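PDB 6UK5: CalS10 from Micromonospora echinospora, which binds S-adenosylmethionine and probably transfers its methyl group to an amino pentose during calicheamicin biosynthesis. Local coordinates for residues 19-24 with 205-210; 23-28 with 177-182; 164-169 with 183-188; 194-199 with 209-214. One frame throughout, in Å; residues are numbered along the deposited sequence.

How the contacts relate
Counted from the N terminus, helix 20-32 supplies the first segments of contacts 1 and 2, which share Ala23 and Glu24. Contact 1 closes the longest loop, reaching strand 206-216 and enclosing contact 3 completely. Contact 2 returns to strand 177-188; contact 3, the pairing of the open ends of a hairpin, opens before that return and closes after it, so the two cross. Contact 4 follows both in series and forms the next hairpin, ending on the strand that contact 1 reaches. Contacts 3 and 4 pair strands within one five-stranded sheet, and contacts 1 and 2 lay helix 20-32, which borders the S-adenosylmethionine pocket, against that sheet. Phe209 CZ and Val25 CG2, 3.9 Å apart, join contacts 1 and 2.

Contact 1. Residues 19-24 with 205-210; sequences GPEHAE and GIREFS
Glu21 lies against Phe209 through the aliphatic base of its side chain, and the apolar part of the contact centres on this pair. Glu21 CB sits over the middle of one ring face, 3.8 Å from the centroid and 13° off the ring normal, a well-formed CH-pi contact. The Glu21 chain then runs antiparallel to the Phe209 side chain, bringing OE1 to 3.4 Å from Phe209 CB. With chi1 at 69°, Phe209 CG stands between its own backbone N and carbonyl carbon, a setting that presents the ring to the helix. His22 adds its backbone, its N being 3.9 Å from Phe209 CZ.

The ionic part is looser. Glu21 OE2 comes to the edge of the Arg207 guanidinium, 3.7 Å from NE, while Glu24 OE1 is 3.7 Å from Arg207 NH2. Both are long salt bridges, and together they make a network one helical turn wide. Two of the three charges have a further partner: Arg207 NH1 pairs with Asp202, and Glu24 OE2 with Arg177.

The short axes approach to 9.8 Å at 106° between their directions, the spacing of a helix laid across a sheet: here the N-terminal helix 20-32, which follows its N-cap Gly19, crosses strand 206-216.

Contact 2. Residues 23-28 with 177-182; sequences AEVYEA and RTVARV. With SAM (S-adenosylmethionine), chain D.
Where helix 20-32 lies across strand 177-188, one side of the helix, carrying Val25, faces the sheet, while Tyr26 reaches into the S-adenosylmethionine pocket. On the sheet side Glu24 OE2 and Arg177 NH1 form a salt bridge of 2.7 Å. The two side chains overlap while running in opposite senses, with carboxylate and guanidinium planes nearly parallel. Arg177 is extended from CG to NE, which carries its guanidinium out to the helix; there NH2 also makes a weak, long but fairly straight hydrogen bond to Glu24 O (3.5 Å, 165° at the hydrogen), in the guanidinium plane. Arg177 NE is held separately by Glu174.

Next to this polar pair Val25 CG1 meets Val179 CG1 at 3.9 Å, and Val179 CG2 lies over one face of the Arg177 guanidinium, toward its rim. The axes are 10.1 Å apart and 79° between directions, an almost perpendicular helix-on-sheet crossing. Trp198 of strand 191-202 packs on both valines.

Tyr26 CG is roughly anti to the backbone N (chi1 153°), which directs the ring to the cofactor. Its OH donates a 2.6 Å hydrogen bond to SAM OXT, lying near the ring plane, and CE2 is 3.7 Å from the SAM methyl carbon CE. A phenylalanine here would probably leave the cofactor carboxylate without this hydrogen-bond donor.

Contact 3. Residues 164-169 with 183-188; sequences DGYVGG and SRSTRQ
With Val167 CG1 anti to the backbone N (chi1 164°), CG2 stands beside that N, where it meets CG of the extended Arg184 side chain at 3.9 Å, the two side chains meeting at a slant. The pair belongs to the antiparallel beta hairpin of strands 165-174 and 177-188; the axes of segments 165-169 and 183-188 approach to 4.6 Å at 165°. Val167 with Arg184 and Gly165 with Thr186 are non-hydrogen-bonded pairs; Tyr166 with Ser185 and Gly168 with Ser183 are hydrogen-bonded ones. Val167, Arg184 and Thr186 point to one face; Tyr166, Ser185 and Ser183 to the other.

The Tyr166-Ser185 pair is closed by two backbone bonds, Tyr166 N to Ser185 O (2.8 Å) and Ser185 N to Tyr166 O (2.9 Å). At the Gly168-Ser183 pair the donors stand about 45° out of the carbonyl planes, although Ser183 N to Gly168 O is still nearly straight. A further bond runs from Arg187 N to Asp164 O.

Arg184 continues past Val167 in an extended chain, and its NE and NH2 are hydrogen-bonded to the backbone carbonyls of Asp202 and Ala203 of the second subunit, so this face helps build the dimer interface. On the opposite face the Tyr166 ring has Gly168 N over one side near its rim, and Tyr166 CE2 lies 4.1 Å from Ser183 OG.

Contact 4. Residues 194-199 with 209-214; sequences MEERWL and FSQVGL
Trp198 and Phe209 leave a hydrogen-bonded antiparallel pair in the same direction, their rings in an offset stack. The five-membered ring of Trp198 and the Phe209 ring have centroids 4.3 Å apart and planes only 7° apart. Trp198 CB also sits over the Phe209 face, 3.7 Å from its centroid. Trp198 CG is anti to its carbonyl carbon (chi1 -60°), which lays the indole against a face of the phenyl ring, opposite the one met by Glu21 CB. An alanine here is likely to strip Phe209 of its stacking partner and leave a gap where the indole packs on Val25 of helix 20-32.

The Gln211 amide stands almost upright against the indole, its plane 88° from it, but is nearly parallel to the Glu196 carboxylate; Glu196 OE1 and Gln211 NE2 are 2.9 Å apart. Glu196 OE2 is salt-bridged to Arg181. On the opposite sheet face Arg197 NE makes a weak 3.4 Å hydrogen bond to Ser210 OG.

The backbone ladder includes the nearly linear Trp198 N to Phe209 O bond (3.0 Å). Within the sheet this hairpin lies between strands 177-188 and 14-16; helix 20-32 covers the aromatic face, and the second subunit packs on the Arg197 face.

Contact 1. Residues 19-24 with 205-210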
loop_
_atom_site.group_PDB
_atom_site.type_symbol
_atom_site.label_atom_id
_atom_site.label_comp_id
_atom_site.label_asym_id
_atom_site.label_seq_id
_atom_site.Cartn_x
_atom_site.Cartn_y
_atom_site.Cartn_z
ATOM N N GLY A 19 1.910 17.660 8.836
ATOM C CA GLY A 19 2.607 18.458 7.861
ATOM C C GLY A 19 1.844 18.507 6.553
ATOM O O GLY A 19 0.691 18.071 6.462
ATOM N N PRO A 20 2.476 19.037 5.508
ATOM C CA PRO A 20 1.784 19.182 4.219
ATOM C C PRO A 20 1.500 17.848 3.547
ATOM O O PRO A 20 0.396 17.621 3.042
ATOM C CB PRO A 20 2.755 20.036 3.390
ATOM C CG PRO A 20 3.706 20.641 4.387
ATOM C CD PRO A 20 3.819 19.639 5.486
ATOM N N GLU A 21 2.498 16.963 3.523
ATOM C CA GLU A 21 2.292 15.630 2.967
ATOM C C GLU A 21 1.160 14.907 3.688
ATOM O O GLU A 21 0.258 14.349 3.051
ATOM C CB GLU A 21 3.591 14.827 3.051
ATOM C CG GLU A 21 4.524 15.044 1.874
ATOM C CD GLU A 21 5.903 14.445 2.094
ATOM O OE1 GLU A 21 6.488 14.681 3.175
ATOM O OE2 GLU A 21 6.396 13.733 1.188
ATOM N N HIS A 22 1.187 14.915 5.023
ATOM C CA HIS A 22 0.155 14.225 5.791
ATOM C C HIS A 22 -1.227 14.796 5.494
ATOM O O HIS A 22 -2.198 14.044 5.347
ATOM C CB HIS A 22 0.463 14.324 7.285
ATOM C CG HIS A 22 -0.355 13.402 8.135
ATOM N ND1 HIS A 22 -0.565 13.620 9.480
ATOM C CD2 HIS A 22 -1.009 12.256 7.835
ATOM C CE1 HIS A 22 -1.317 12.652 9.970
ATOM N NE2 HIS A 22 -1.600 11.810 8.992
ATOM N N ALA A 23 -1.334 16.123 5.401
ATOM C CA ALA A 23 -2.630 16.744 5.146
ATOM C C ALA A 23 -3.225 16.268 3.828
ATOM O O ALA A 23 -4.448 16.118 3.710
ATOM C CB ALA A 23 -2.486 18.268 5.142
ATOM N N GLU A 24 -2.376 16.016 2.832
ATOM C CA GLU A 24 -2.862 15.644 1.507
ATOM C C GLU A 24 -3.539 14.278 1.517
ATOM O O GLU A 24 -4.516 14.058 0.793
ATOM C CB GLU A 24 -1.693 15.661 0.521
ATOM C CG GLU A 24 -2.064 15.360 -0.920
ATOM C CD GLU A 24 -0.858 15.020 -1.760
ATOM O OE1 GLU A 24 0.269 15.379 -1.351
ATOM O OE2 GLU A 24 -1.045 14.389 -2.821
ATOM N N GLY A 205 6.638 10.524 -9.182
ATOM C CA GLY A 205 7.552 9.541 -8.637
ATOM C C GLY A 205 6.962 8.874 -7.411
ATOM O O GLY A 205 5.769 8.970 -7.141
ATOM N N ILE A 206 7.833 8.179 -6.681
ATOM C CA ILE A 206 7.481 7.527 -5.423
ATOM C C ILE A 206 8.039 8.367 -4.281
ATOM O O ILE A 206 9.256 8.566 -4.189
ATOM C CB ILE A 206 8.038 6.095 -5.352
ATOM C CG1 ILE A 206 7.524 5.229 -6.506
ATOM C CG2 ILE A 206 7.689 5.468 -4.010
ATOM C CD1 ILE A 206 8.205 3.866 -6.598
ATOM N N ARG A 207 7.161 8.854 -3.404
ATOM C CA ARG A 207 7.580 9.576 -2.211
ATOM C C ARG A 207 7.291 8.753 -0.960
ATOM O O ARG A 207 6.252 8.092 -0.866
ATOM C CB ARG A 207 6.864 10.927 -2.074
ATOM C CG ARG A 207 7.097 11.905 -3.210
ATOM C CD ARG A 207 6.571 13.297 -2.858
ATOM N NE ARG A 207 5.222 13.324 -2.289
ATOM C CZ ARG A 207 4.108 13.014 -2.945
ATOM N NH1 ARG A 207 4.155 12.630 -4.213
ATOM N NH2 ARG A 207 2.938 13.085 -2.322
ATOM N N GLU A 208 8.217 8.796 -0.000
ATOM C CA GLU A 208 8.013 8.236 1.330
ATOM C C GLU A 208 8.171 9.320 2.389
ATOM O O GLU A 208 9.041 10.189 2.272
ATOM C CB GLU A 208 9.005 7.106 1.622
ATOM C CG GLU A 208 10.452 7.486 1.367
ATOM C CD GLU A 208 11.421 6.415 1.804
ATOM O OE1 GLU A 208 12.633 6.719 1.866
ATOM O OE2 GLU A 208 10.970 5.282 2.088
ATOM N N PHE A 209 7.325 9.278 3.417
ATOM C CA PHE A 209 7.490 10.148 4.577
ATOM C C PHE A 209 7.052 9.377 5.819
ATOM O O PHE A 209 6.203 8.485 5.744
ATOM C CB PHE A 209 6.750 11.487 4.419
ATOM C CG PHE A 209 5.254 11.388 4.440
ATOM C CD1 PHE A 209 4.541 11.171 3.273
ATOM C CD2 PHE A 209 4.556 11.557 5.625
ATOM C CE1 PHE A 209 3.161 11.099 3.290
ATOM C CE2 PHE A 209 3.178 11.487 5.650
ATOM C CZ PHE A 209 2.478 11.258 4.481
ATOM N N SER A 210 7.650 9.727 6.963
ATOM C CA SER A 210 7.445 9.012 8.218
ATOM C C SER A 210 7.163 9.991 9.350
ATOM O O SER A 210 7.724 11.091 9.391
ATOM C CB SER A 210 8.670 8.155 8.572
ATOM O OG SER A 210 9.141 7.463 7.428
#

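Contact 2. Residues 23-28 with 177-182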
loop_
_atom_site.group_PDB
_atom_site.type_symbol
_atom_site.label_atom_id
_atom_site.label_comp_id
_atom_site.label_asym_id
_atom_site.label_seq_id
_atom_site.Cartn_x
_atom_site.Cartn_y
_atom_site.Cartn_z
ATOM N N ALA A 23 -1.334 16.123 5.401
ATOM C CA ALA A 23 -2.630 16.744 5.146
ATOM C C ALA A 23 -3.225 16.268 3.828
ATOM O O ALA A 23 -4.448 16.118 3.710
ATOM C CB ALA A 23 -2.486 18.268 5.142
ATOM N N GLU A 24 -2.376 16.016 2.832
ATOM C CA GLU A 24 -2.862 15.644 1.507
ATOM C C GLU A 24 -3.539 14.278 1.517
ATOM O O GLU A 24 -4.516 14.058 0.793
ATOM C CB GLU A 24 -1.693 15.661 0.521
ATOM C CG GLU A 24 -2.064 15.360 -0.920
ATOM C CD GLU A 24 -0.858 15.020 -1.760
ATOM O OE1 GLU A 24 0.269 15.379 -1.351
ATOM O OE2 GLU A 24 -1.045 14.389 -2.821
ATOM N N VAL A 25 -3.036 13.352 2.333
ATOM C CA VAL A 25 -3.494 11.969 2.361
ATOM C C VAL A 25 -4.306 11.650 3.603
ATOM O O VAL A 25 -4.828 10.530 3.718
ATOM C CB VAL A 25 -2.308 10.991 2.251
ATOM C CG1 VAL A 25 -1.630 11.116 0.897
ATOM C CG2 VAL A 25 -1.307 11.239 3.378
ATOM N N TYR A 26 -4.436 12.594 4.534
ATOM C CA TYR A 26 -4.989 12.275 5.846
ATOM C C TYR A 26 -6.438 11.805 5.771
ATOM O O TYR A 26 -6.829 10.878 6.491
ATOM C CB TYR A 26 -4.853 13.511 6.739
ATOM C CG TYR A 26 -5.863 13.616 7.848
ATOM C CD1 TYR A 26 -6.963 14.454 7.733
ATOM C CD2 TYR A 26 -5.710 12.893 9.018
ATOM C CE1 TYR A 26 -7.887 14.561 8.749
ATOM C CE2 TYR A 26 -6.630 12.990 10.038
ATOM C CZ TYR A 26 -7.715 13.828 9.902
ATOM O OH TYR A 26 -8.633 13.928 10.921
ATOM N N GLU A 27 -7.245 12.405 4.899
ATOM C CA GLU A 27 -8.651 12.016 4.825
ATOM C C GLU A 27 -8.837 10.711 4.055
ATOM O O GLU A 27 -9.656 9.869 4.439
ATOM C CB GLU A 27 -9.478 13.133 4.193
ATOM C CG GLU A 27 -9.144 14.511 4.724
ATOM C CD GLU A 27 -10.060 15.580 4.171
ATOM O OE1 GLU A 27 -11.293 15.457 4.349
ATOM O OE2 GLU A 27 -9.546 16.537 3.549
ATOM N N ALA A 28 -8.092 10.542 2.960
ATOM C CA ALA A 28 -8.192 9.326 2.162
ATOM C C ALA A 28 -8.118 8.067 3.017
ATOM O O ALA A 28 -8.862 7.107 2.786
ATOM C CB ALA A 28 -7.077 9.311 1.114
ATOM N N ARG A 177 -2.700 8.591 -8.536
ATOM C CA ARG A 177 -1.802 8.346 -7.414
ATOM C C ARG A 177 -2.271 7.104 -6.667
ATOM O O ARG A 177 -3.466 6.800 -6.631
ATOM C CB ARG A 177 -1.701 9.545 -6.469
ATOM C CG ARG A 177 -2.970 9.893 -5.740
ATOM C CD ARG A 177 -2.657 10.822 -4.592
ATOM N NE ARG A 177 -3.775 10.949 -3.670
ATOM C CZ ARG A 177 -3.728 11.650 -2.543
ATOM N NH1 ARG A 177 -2.616 12.287 -2.203
ATOM N NH2 ARG A 177 -4.792 11.711 -1.759
ATOM N N THR A 178 -1.318 6.399 -6.065
ATOM C CA THR A 178 -1.592 5.331 -5.113
ATOM C C THR A 178 -0.932 5.666 -3.785
ATOM O O THR A 178 0.202 6.156 -3.751
ATOM C CB THR A 178 -1.076 3.990 -5.618
ATOM O OG1 THR A 178 0.172 3.689 -4.985
ATOM C CG2 THR A 178 -0.862 4.073 -7.096
ATOM N N VAL A 179 -1.645 5.401 -2.696
ATOM C CA VAL A 179 -1.202 5.766 -1.358
ATOM C C VAL A 179 -1.192 4.508 -0.503
ATOM O O VAL A 179 -2.235 3.871 -0.312
ATOM C CB VAL A 179 -2.111 6.846 -0.751
ATOM C CG1 VAL A 179 -1.630 7.241 0.633
ATOM C CG2 VAL A 179 -2.184 8.046 -1.689
ATOM N N ALA A 180 -0.014 4.152 0.001
ATOM C CA ALA A 180 0.161 3.048 0.930
ATOM C C ALA A 180 0.538 3.588 2.303
ATOM O O ALA A 180 1.229 4.604 2.419
ATOM C CB ALA A 180 1.240 2.076 0.445
ATOM N N ARG A 181 0.072 2.904 3.343
ATOM C CA ARG A 181 0.385 3.303 4.706
ATOM C C ARG A 181 0.548 2.068 5.572
ATOM O O ARG A 181 -0.285 1.158 5.523
ATOM C CB ARG A 181 -0.699 4.196 5.313
ATOM C CG ARG A 181 -0.222 4.913 6.568
ATOM C CD ARG A 181 -1.373 5.375 7.429
ATOM N NE ARG A 181 -2.062 4.242 8.037
ATOM C CZ ARG A 181 -3.165 4.339 8.770
ATOM N NH1 ARG A 181 -3.725 5.525 8.976
ATOM N NH2 ARG A 181 -3.714 3.247 9.287
ATOM N N VAL A 182 1.619 2.042 6.359
ATOM C CA VAL A 182 1.813 1.048 7.405
ATOM C C VAL A 182 1.944 1.813 8.711
ATOM O O VAL A 182 2.746 2.749 8.808
ATOM C CB VAL A 182 3.062 0.183 7.159
ATOM C CG1 VAL A 182 3.266 -0.797 8.312
ATOM C CG2 VAL A 182 2.964 -0.537 5.829
HETATM N N SAM D . -11.482 17.667 13.650
HETATM C CA SAM D . -10.368 17.074 12.981
HETATM C C SAM D . -10.802 15.923 12.022
HETATM O O SAM D . -11.622 15.074 12.449
HETATM O OXT SAM D . -10.282 15.933 10.888
HETATM C CB SAM D . -9.361 16.547 14.011
HETATM C CG SAM D . -8.016 16.408 13.319
HETATM S SD SAM D . -7.058 15.285 14.360
HETATM C CE SAM D . -5.840 14.708 13.189
HETATM C "C5'" SAM D . -6.018 16.326 15.455
HETATM C "C4'" SAM D . -5.777 17.790 15.064
HETATM O "O4'" SAM D . -5.502 18.545 16.257
HETATM C "C3'" SAM D . -4.590 18.011 14.122
HETATM O "O3'" SAM D . -5.037 18.426 12.834
HETATM C "C2'" SAM D . -3.759 19.123 14.792
HETATM O "O2'" SAM D . -3.437 20.168 13.881
HETATM C "C1'" SAM D . -4.674 19.628 15.908
HETATM N N9 SAM D . -3.978 20.072 17.109
HETATM C C8 SAM D . -3.138 19.339 17.909
HETATM N N7 SAM D . -2.719 19.979 18.972
HETATM C C5 SAM D . -3.328 21.218 18.873
HETATM C C6 SAM D . -3.311 22.357 19.701
HETATM N N6 SAM D . -2.585 22.451 20.819
HETATM N N1 SAM D . -4.065 23.415 19.333
HETATM C C2 SAM D . -4.776 23.335 18.205
HETATM N N3 SAM D . -4.862 22.324 17.338
HETATM C C4 SAM D . -4.111 21.290 17.732
#

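Contact 3. Residues 164-169 with 183-188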
loop_
_atom_site.group_PDB
_atom_site.type_symbol
_atom_site.label_atom_id
_atom_site.label_comp_id
_atom_site.label_asym_id
_atom_site.label_seq_id
_atom_site.Cartn_x
_atom_site.Cartn_y
_atom_site.Cartn_z
ATOM N N ASP A 164 -1.477 -4.078 23.963
ATOM C CA ASP A 164 -0.074 -3.679 23.863
ATOM C C ASP A 164 0.202 -2.974 22.543
ATOM O O ASP A 164 0.373 -1.749 22.521
ATOM C CB ASP A 164 0.844 -4.890 24.028
ATOM C CG ASP A 164 2.301 -4.492 24.184
ATOM O OD1 ASP A 164 2.617 -3.292 24.023
ATOM O OD2 ASP A 164 3.130 -5.374 24.488
ATOM N N GLY A 165 0.251 -3.715 21.436
ATOM C CA GLY A 165 0.652 -3.163 20.168
ATOM C C GLY A 165 -0.356 -3.460 19.073
ATOM O O GLY A 165 -1.149 -4.398 19.151
ATOM N N TYR A 166 -0.295 -2.626 18.036
ATOM C CA TYR A 166 -1.166 -2.719 16.872
ATOM C C TYR A 166 -0.410 -2.317 15.618
ATOM O O TYR A 166 0.294 -1.304 15.616
ATOM C CB TYR A 166 -2.397 -1.816 17.020
ATOM C CG TYR A 166 -3.204 -1.673 15.739
ATOM C CD1 TYR A 166 -4.038 -2.689 15.287
ATOM C CD2 TYR A 166 -3.116 -0.514 14.974
ATOM C CE1 TYR A 166 -4.765 -2.548 14.111
ATOM C CE2 TYR A 166 -3.834 -0.365 13.805
ATOM C CZ TYR A 166 -4.658 -1.381 13.376
ATOM O OH TYR A 166 -5.369 -1.221 12.207
ATOM N N VAL A 167 -0.563 -3.109 14.561
ATOM C CA VAL A 167 0.026 -2.826 13.258
ATOM C C VAL A 167 -1.112 -2.726 12.262
ATOM O O VAL A 167 -1.857 -3.693 12.055
ATOM C CB VAL A 167 1.044 -3.891 12.823
ATOM C CG1 VAL A 167 1.331 -3.775 11.329
ATOM C CG2 VAL A 167 2.334 -3.719 13.602
ATOM N N GLY A 168 -1.257 -1.563 11.637
ATOM C CA GLY A 168 -2.267 -1.358 10.627
ATOM C C GLY A 168 -1.623 -1.211 9.254
ATOM O O GLY A 168 -0.429 -0.987 9.136
ATOM N N GLY A 169 -2.450 -1.330 8.214
ATOM C CA GLY A 169 -1.946 -1.200 6.859
ATOM C C GLY A 169 -3.076 -0.768 5.959
ATOM O O GLY A 169 -4.209 -1.235 6.107
ATOM N N SER A 183 1.158 1.426 9.709
ATOM C CA SER A 183 1.163 2.109 10.991
ATOM C C SER A 183 1.485 1.121 12.100
ATOM O O SER A 183 1.309 -0.091 11.958
ATOM C CB SER A 183 -0.184 2.786 11.274
ATOM O OG SER A 183 -1.212 1.831 11.455
ATOM N N ARG A 184 1.967 1.662 13.210
ATOM C CA ARG A 184 2.259 0.854 14.386
ATOM C C ARG A 184 2.082 1.720 15.619
ATOM O O ARG A 184 2.703 2.781 15.733
ATOM C CB ARG A 184 3.674 0.298 14.303
ATOM C CG ARG A 184 4.027 -0.695 15.374
ATOM C CD ARG A 184 5.455 -1.126 15.179
ATOM N NE ARG A 184 5.912 -1.997 16.252
ATOM C CZ ARG A 184 6.495 -1.531 17.355
ATOM N NH1 ARG A 184 6.637 -0.220 17.520
ATOM N NH2 ARG A 184 6.910 -2.359 18.302
ATOM N N SER A 185 1.235 1.261 16.533
ATOM C CA SER A 185 0.948 1.952 17.781
ATOM C C SER A 185 1.214 1.012 18.944
ATOM O O SER A 185 0.819 -0.159 18.905
ATOM C CB SER A 185 -0.496 2.456 17.836
ATOM O OG SER A 185 -0.884 3.037 16.605
ATOM N N THR A 186 1.887 1.519 19.967
ATOM C CA THR A 186 2.130 0.769 21.186
ATOM C C THR A 186 1.591 1.577 22.355
ATOM O O THR A 186 1.531 2.808 22.307
ATOM C CB THR A 186 3.621 0.474 21.386
ATOM O OG1 THR A 186 4.353 1.703 21.480
ATOM C CG2 THR A 186 4.158 -0.351 20.227
ATOM N N ARG A 187 1.197 0.872 23.406
ATOM C CA ARG A 187 0.555 1.475 24.561
ATOM C C ARG A 187 1.406 1.246 25.799
ATOM O O ARG A 187 1.963 0.160 25.989
ATOM C CB ARG A 187 -0.839 0.866 24.735
ATOM C CG ARG A 187 -1.591 1.269 25.982
ATOM C CD ARG A 187 -2.883 0.468 26.074
ATOM N NE ARG A 187 -3.390 0.385 27.439
ATOM C CZ ARG A 187 -4.480 -0.286 27.791
ATOM N NH1 ARG A 187 -5.189 -0.938 26.881
ATOM N NH2 ARG A 187 -4.863 -0.307 29.059
ATOM N N GLN A 188 1.508 2.275 26.637
ATOM C CA GLN A 188 2.155 2.132 27.938
ATOM C C GLN A 188 1.606 3.224 28.850
ATOM O O GLN A 188 1.867 4.408 28.615
ATOM C CB GLN A 188 3.671 2.217 27.804
ATOM C CG GLN A 188 4.419 2.070 29.124
ATOM C CD GLN A 188 5.870 2.531 29.066
ATOM O OE1 GLN A 188 6.539 2.602 30.096
ATOM N NE2 GLN A 188 6.358 2.842 27.870
#

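Contact 4. Residues 194-199 with 209-214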
loop_
_atom_site.group_PDB
_atom_site.type_symbol
_atom_site.label_atom_id
_atom_site.label_comp_id
_atom_site.label_asym_id
_atom_site.label_seq_id
_atom_site.Cartn_x
_atom_site.Cartn_y
_atom_site.Cartn_z
ATOM N N MET A 194 2.223 6.560 18.248
ATOM C CA MET A 194 1.747 6.355 16.886
ATOM C C MET A 194 2.882 6.595 15.898
ATOM O O MET A 194 3.392 7.714 15.787
ATOM C CB MET A 194 0.583 7.305 16.615
ATOM C CG MET A 194 -0.683 6.968 17.375
ATOM S SD MET A 194 -2.069 8.033 16.934
ATOM C CE MET A 194 -1.472 9.616 17.542
ATOM N N GLU A 195 3.288 5.539 15.198
ATOM C CA GLU A 195 4.271 5.619 14.125
ATOM C C GLU A 195 3.576 5.307 12.805
ATOM O O GLU A 195 3.051 4.203 12.628
ATOM C CB GLU A 195 5.429 4.647 14.354
ATOM C CG GLU A 195 6.607 4.875 13.411
ATOM C CD GLU A 195 7.606 3.737 13.429
ATOM O OE1 GLU A 195 7.585 2.943 14.392
ATOM O OE2 GLU A 195 8.413 3.640 12.481
ATOM N N GLU A 196 3.569 6.272 11.889
ATOM C CA GLU A 196 2.985 6.090 10.567
ATOM C C GLU A 196 4.069 6.237 9.508
ATOM O O GLU A 196 4.942 7.103 9.619
ATOM C CB GLU A 196 1.873 7.098 10.283
ATOM C CG GLU A 196 0.509 6.676 10.780
ATOM C CD GLU A 196 -0.522 7.776 10.635
ATOM O OE1 GLU A 196 -0.129 8.960 10.607
ATOM O OE2 GLU A 196 -1.725 7.457 10.543
ATOM N N ARG A 197 4.007 5.396 8.479
ATOM C CA ARG A 197 4.946 5.469 7.365
ATOM C C ARG A 197 4.176 5.299 6.067
ATOM O O ARG A 197 3.520 4.276 5.854
ATOM C CB ARG A 197 6.047 4.422 7.509
ATOM C CG ARG A 197 7.031 4.810 8.593
ATOM C CD ARG A 197 8.093 3.767 8.816
ATOM N NE ARG A 197 9.334 4.162 8.157
ATOM C CZ ARG A 197 10.527 3.647 8.426
ATOM N NH1 ARG A 197 10.657 2.715 9.360
ATOM N NH2 ARG A 197 11.594 4.076 7.763
ATOM N N TRP A 198 4.272 6.309 5.206
ATOM C CA TRP A 198 3.479 6.409 3.993
ATOM C C TRP A 198 4.338 6.201 2.753
ATOM O O TRP A 198 5.536 6.499 2.745
ATOM C CB TRP A 198 2.818 7.788 3.908
ATOM C CG TRP A 198 1.899 8.102 5.046
ATOM C CD1 TRP A 198 2.261 8.457 6.313
ATOM C CD2 TRP A 198 0.468 8.113 5.020
ATOM N NE1 TRP A 198 1.145 8.682 7.080
ATOM C CE2 TRP A 198 0.031 8.477 6.310
ATOM C CE3 TRP A 198 -0.486 7.848 4.035
ATOM C CZ2 TRP A 198 -1.319 8.581 6.639
ATOM C CZ3 TRP A 198 -1.826 7.949 4.364
ATOM C CH2 TRP A 198 -2.229 8.314 5.655
ATOM N N LEU A 199 3.706 5.679 1.703
ATOM C CA LEU A 199 4.278 5.656 0.363
ATOM C C LEU A 199 3.259 6.238 -0.605
ATOM O O LEU A 199 2.131 5.740 -0.690
ATOM C CB LEU A 199 4.654 4.237 -0.068
ATOM C CG LEU A 199 5.908 3.602 0.529
ATOM C CD1 LEU A 199 6.002 2.153 0.075
ATOM C CD2 LEU A 199 7.159 4.363 0.123
ATOM N N PHE A 209 7.325 9.278 3.417
ATOM C CA PHE A 209 7.490 10.148 4.577
ATOM C C PHE A 209 7.052 9.377 5.819
ATOM O O PHE A 209 6.203 8.485 5.744
ATOM C CB PHE A 209 6.750 11.487 4.419
ATOM C CG PHE A 209 5.254 11.388 4.440
ATOM C CD1 PHE A 209 4.541 11.171 3.273
ATOM C CD2 PHE A 209 4.556 11.557 5.625
ATOM C CE1 PHE A 209 3.161 11.099 3.290
ATOM C CE2 PHE A 209 3.178 11.487 5.650
ATOM C CZ PHE A 209 2.478 11.258 4.481
ATOM N N SER A 210 7.650 9.727 6.963
ATOM C CA SER A 210 7.445 9.012 8.218
ATOM C C SER A 210 7.163 9.991 9.350
ATOM O O SER A 210 7.724 11.091 9.391
ATOM C CB SER A 210 8.670 8.155 8.572
ATOM O OG SER A 210 9.141 7.463 7.428
ATOM N N GLN A 211 6.287 9.576 10.268
ATOM C CA GLN A 211 5.844 10.412 11.374
ATOM C C GLN A 211 5.782 9.605 12.663
ATOM O O GLN A 211 5.632 8.381 12.638
ATOM C CB GLN A 211 4.447 10.994 11.125
ATOM C CG GLN A 211 4.194 11.497 9.726
ATOM C CD GLN A 211 2.719 11.732 9.472
ATOM O OE1 GLN A 211 2.307 12.844 9.156
ATOM N NE2 GLN A 211 1.916 10.685 9.615
ATOM N N VAL A 212 5.910 10.303 13.794
ATOM C CA VAL A 212 5.592 9.739 15.102
ATOM C C VAL A 212 4.707 10.729 15.855
ATOM O O VAL A 212 4.924 11.946 15.784
ATOM C CB VAL A 212 6.847 9.407 15.935
ATOM C CG1 VAL A 212 6.446 9.114 17.381
ATOM C CG2 VAL A 212 7.592 8.236 15.331
ATOM N N GLY A 213 3.706 10.206 16.546
ATOM C CA GLY A 213 2.813 11.026 17.351
ATOM C C GLY A 213 2.506 10.361 18.674
ATOM O O GLY A 213 2.592 9.139 18.818
ATOM N N LEU A 214 2.164 11.188 19.658
ATOM C CA LEU A 214 1.796 10.723 20.987
ATOM C C LEU A 214 0.338 11.084 21.227
ATOM O O LEU A 214 -0.039 12.255 21.104
ATOM C CB LEU A 214 2.643 11.342 22.105
ATOM C CG LEU A 214 4.135 11.036 22.223
ATOM C CD1 LEU A 214 4.632 11.483 23.602
ATOM C CD2 LEU A 214 4.440 9.570 21.980
#